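Local coordinates for protein aminotransferase, class IV (Brucella abortus, PDB 4TVI) that probably catalyses the pyridoxal-phosphate-dependent transfer of amino groups from leucine, isoleucine and valine to 2-oxoglutarate, at residues F200-L204 with E214-S218. Sequence-based numbering, arbitrary orientation.
Sequences FHNAL and ETATS
The carboxamide of Asn-202 plugs into the turn 215-217, using both of its polar atoms. Its OD1 accepts the backbone N-H of Ala-216 at 3.0 Å, the donor tilted 22° from the carbonyl plane, and also accepts the N-H of Ala-203 in its own strand. ND2 gives a hydrogen to Thr-217 OG1 at 2.9 Å, the hydroxyl oxygen lying almost in the amide plane. Bonds at both ends thus fix the flip of the amide and its rotation about CB-CG. With CG anti to the backbone N (chi1 -153°), the group reaches across to the turn. The side chain of Thr-215 meets it at about a right angle, with OG1 3.5 Å from Asn-202 ND2. That hydroxyl accepts the N-H of Thr-217 at 3.1 Å, an ST turn within the loop that meets the amide, and shares a hydrogen bond with Ser-218 OG. Strands 202-206 and 212-215 form an antiparallel beta hairpin, part of a mixed sheet, in which Leu-204 and Thr-215 are a non-hydrogen-bonded pair with CA atoms 4.5 Å apart. Beside this pair Ala-203 O receives a CA-H...O contact from Thr-215 CA and a weak bond from Ala-216 N. Leu-192 of helix 185-198 touches Asn-202, Ala-216 and Thr-217. Packing is looser between Ala-203 and Ala-216, whose CB atoms are 4.4 Å apart. Thr-217, bonded through OG1, is the partly exposed edge, and its side chain packs on Val-136 of the second subunit. The side chain of Glu-214 leaves its strand pointing away from 200-204; its OE1 lies close to the pyridine N1 of the cofactor carried by the modified lysine at position 180, so this hairpin borders the cofactor site.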
ATOM      1  N   PHE A 200       0.626   8.478  23.579  1.00 26.46           N
ATOM      2  CA  PHE A 200      -0.302   9.414  22.944  1.00 24.96           C
ATOM      3  C   PHE A 200      -1.196   8.695  21.937  1.00 25.31           C
ATOM      4  O   PHE A 200      -0.849   7.618  21.461  1.00 24.26           O
ATOM      5  CB  PHE A 200       0.469  10.544  22.268  1.00 24.33           C
ATOM      6  CG  PHE A 200       1.342  11.323  23.213  1.00 24.92           C
ATOM      7  CD1 PHE A 200       2.638  10.916  23.480  1.00 22.47           C
ATOM      8  CD2 PHE A 200       0.856  12.457  23.848  1.00 25.32           C
ATOM      9  CE1 PHE A 200       3.436  11.624  24.357  1.00 23.42           C
ATOM     10  CE2 PHE A 200       1.648  13.169  24.725  1.00 25.02           C
ATOM     11  CZ  PHE A 200       2.940  12.752  24.980  1.00 24.17           C
ATOM     12  N   HIS A 201      -2.341   9.291  21.613  1.00 24.50           N
ATOM     13  CA  HIS A 201      -3.307   8.650  20.723  1.00 23.24           C
ATOM     14  C   HIS A 201      -2.886   8.716  19.267  1.00 20.89           C
ATOM     15  O   HIS A 201      -3.156   7.806  18.487  1.00 18.42           O
ATOM     16  CB  HIS A 201      -4.688   9.302  20.842  1.00 23.52           C
ATOM     17  CG  HIS A 201      -5.286   9.220  22.207  1.00 27.49           C
ATOM     18  ND1 HIS A 201      -5.301  10.288  23.078  1.00 29.76           N
ATOM     19  CD2 HIS A 201      -5.913   8.203  22.846  1.00 29.49           C
ATOM     20  CE1 HIS A 201      -5.898   9.930  24.200  1.00 31.22           C
ATOM     21  NE2 HIS A 201      -6.282   8.670  24.084  1.00 30.81           N
ATOM     22  N   ASN A 202      -2.248   9.818  18.901  1.00 19.85           N
ATOM     23  CA  ASN A 202      -2.070  10.146  17.499  1.00 18.64           C
ATOM     24  C   ASN A 202      -0.790  10.942  17.297  1.00 19.33           C
ATOM     25  O   ASN A 202      -0.115  11.300  18.266  1.00 18.32           O
ATOM     26  CB  ASN A 202      -3.295  10.927  16.997  1.00 15.46           C
ATOM     27  CG  ASN A 202      -3.537  10.761  15.507  1.00 14.61           C
ATOM     28  OD1 ASN A 202      -2.601  10.717  14.713  1.00 15.67           O
ATOM     29  ND2 ASN A 202      -4.805  10.645  15.124  1.00 17.18           N
ATOM     30  N   ALA A 203      -0.453  11.207  16.041  1.00 18.64           N
ATOM     31  CA  ALA A 203       0.775  11.922  15.725  1.00 18.19           C
ATOM     32  C   ALA A 203       0.493  13.144  14.859  1.00 18.34           C
ATOM     33  O   ALA A 203      -0.406  13.122  14.022  1.00 19.99           O
ATOM     34  CB  ALA A 203       1.765  10.997  15.034  1.00 17.65           C
ATOM     35  N   LEU A 204       1.249  14.214  15.080  1.00 15.43           N
ATOM     36  CA  LEU A 204       1.216  15.368  14.190  1.00 14.92           C
ATOM     37  C   LEU A 204       2.303  15.172  13.135  1.00 20.09           C
ATOM     38  O   LEU A 204       3.501  15.181  13.447  1.00 19.79           O
ATOM     39  CB  LEU A 204       1.414  16.671  14.969  1.00 15.58           C
ATOM     40  CG  LEU A 204       1.181  17.965  14.186  1.00 16.94           C
ATOM     41  CD1 LEU A 204      -0.267  18.061  13.665  1.00 16.51           C
ATOM     42  CD2 LEU A 204       1.559  19.204  15.015  1.00 17.68           C
ATOM     43  N   GLU A 214      -0.832  17.005   8.502  1.00 17.09           N
ATOM     44  CA  GLU A 214      -2.068  16.556   9.131  1.00 19.36           C
ATOM     45  C   GLU A 214      -1.713  15.653  10.297  1.00 19.56           C
ATOM     46  O   GLU A 214      -0.541  15.550  10.665  1.00 22.36           O
ATOM     47  CB  GLU A 214      -2.962  15.811   8.134  1.00 19.36           C
ATOM     48  CG  GLU A 214      -2.257  14.659   7.419  1.00 21.65           C
ATOM     49  CD  GLU A 214      -3.215  13.790   6.625  1.00 24.27           C
ATOM     50  OE1 GLU A 214      -4.427  14.083   6.643  1.00 23.25           O
ATOM     51  OE2 GLU A 214      -2.758  12.822   5.980  1.00 24.27           O
ATOM     52  N   THR A 215      -2.709  14.983  10.870  1.00 15.81           N
ATOM     53  CA  THR A 215      -2.412  13.966  11.867  1.00 17.29           C
ATOM     54  C   THR A 215      -2.243  12.645  11.132  1.00 15.99           C
ATOM     55  O   THR A 215      -2.323  12.605   9.909  1.00 16.11           O
ATOM     56  CB  THR A 215      -3.508  13.852  12.954  1.00 16.33           C
ATOM     57  OG1 THR A 215      -4.553  12.985  12.505  1.00 14.87           O
ATOM     58  CG2 THR A 215      -4.084  15.230  13.291  1.00 16.55           C
ATOM     59  N   ALA A 216      -2.027  11.563  11.867  1.00 17.04           N
ATOM     60  CA  ALA A 216      -1.836  10.266  11.231  1.00 17.55           C
ATOM     61  C   ALA A 216      -3.147   9.703  10.683  1.00 18.84           C
ATOM     62  O   ALA A 216      -3.140   8.727   9.936  1.00 22.60           O
ATOM     63  CB  ALA A 216      -1.208   9.289  12.203  1.00 17.90           C
ATOM     64  N   THR A 217      -4.270  10.308  11.061  1.00 18.54           N
ATOM     65  CA  THR A 217      -5.581   9.790  10.663  1.00 19.50           C
ATOM     66  C   THR A 217      -6.526  10.827  10.059  1.00 20.31           C
ATOM     67  O   THR A 217      -7.621  10.476   9.608  1.00 20.66           O
ATOM     68  CB  THR A 217      -6.327   9.176  11.861  1.00 20.46           C
ATOM     69  OG1 THR A 217      -6.582  10.203  12.831  1.00 19.30           O
ATOM     70  CG2 THR A 217      -5.519   8.049  12.499  1.00 19.78           C
ATOM     71  N   SER A 218      -6.132  12.097  10.068  1.00 16.27           N
ATOM     72  CA  SER A 218      -7.085  13.158   9.745  1.00 15.45           C
ATOM     73  C   SER A 218      -6.443  14.520   9.511  1.00 17.16           C
ATOM     74  O   SER A 218      -5.352  14.788  10.005  1.00 13.68           O
ATOM     75  CB  SER A 218      -8.098  13.279  10.879  1.00 16.98           C
ATOM     76  OG  SER A 218      -7.428  13.573  12.095  1.00 18.43           O
TER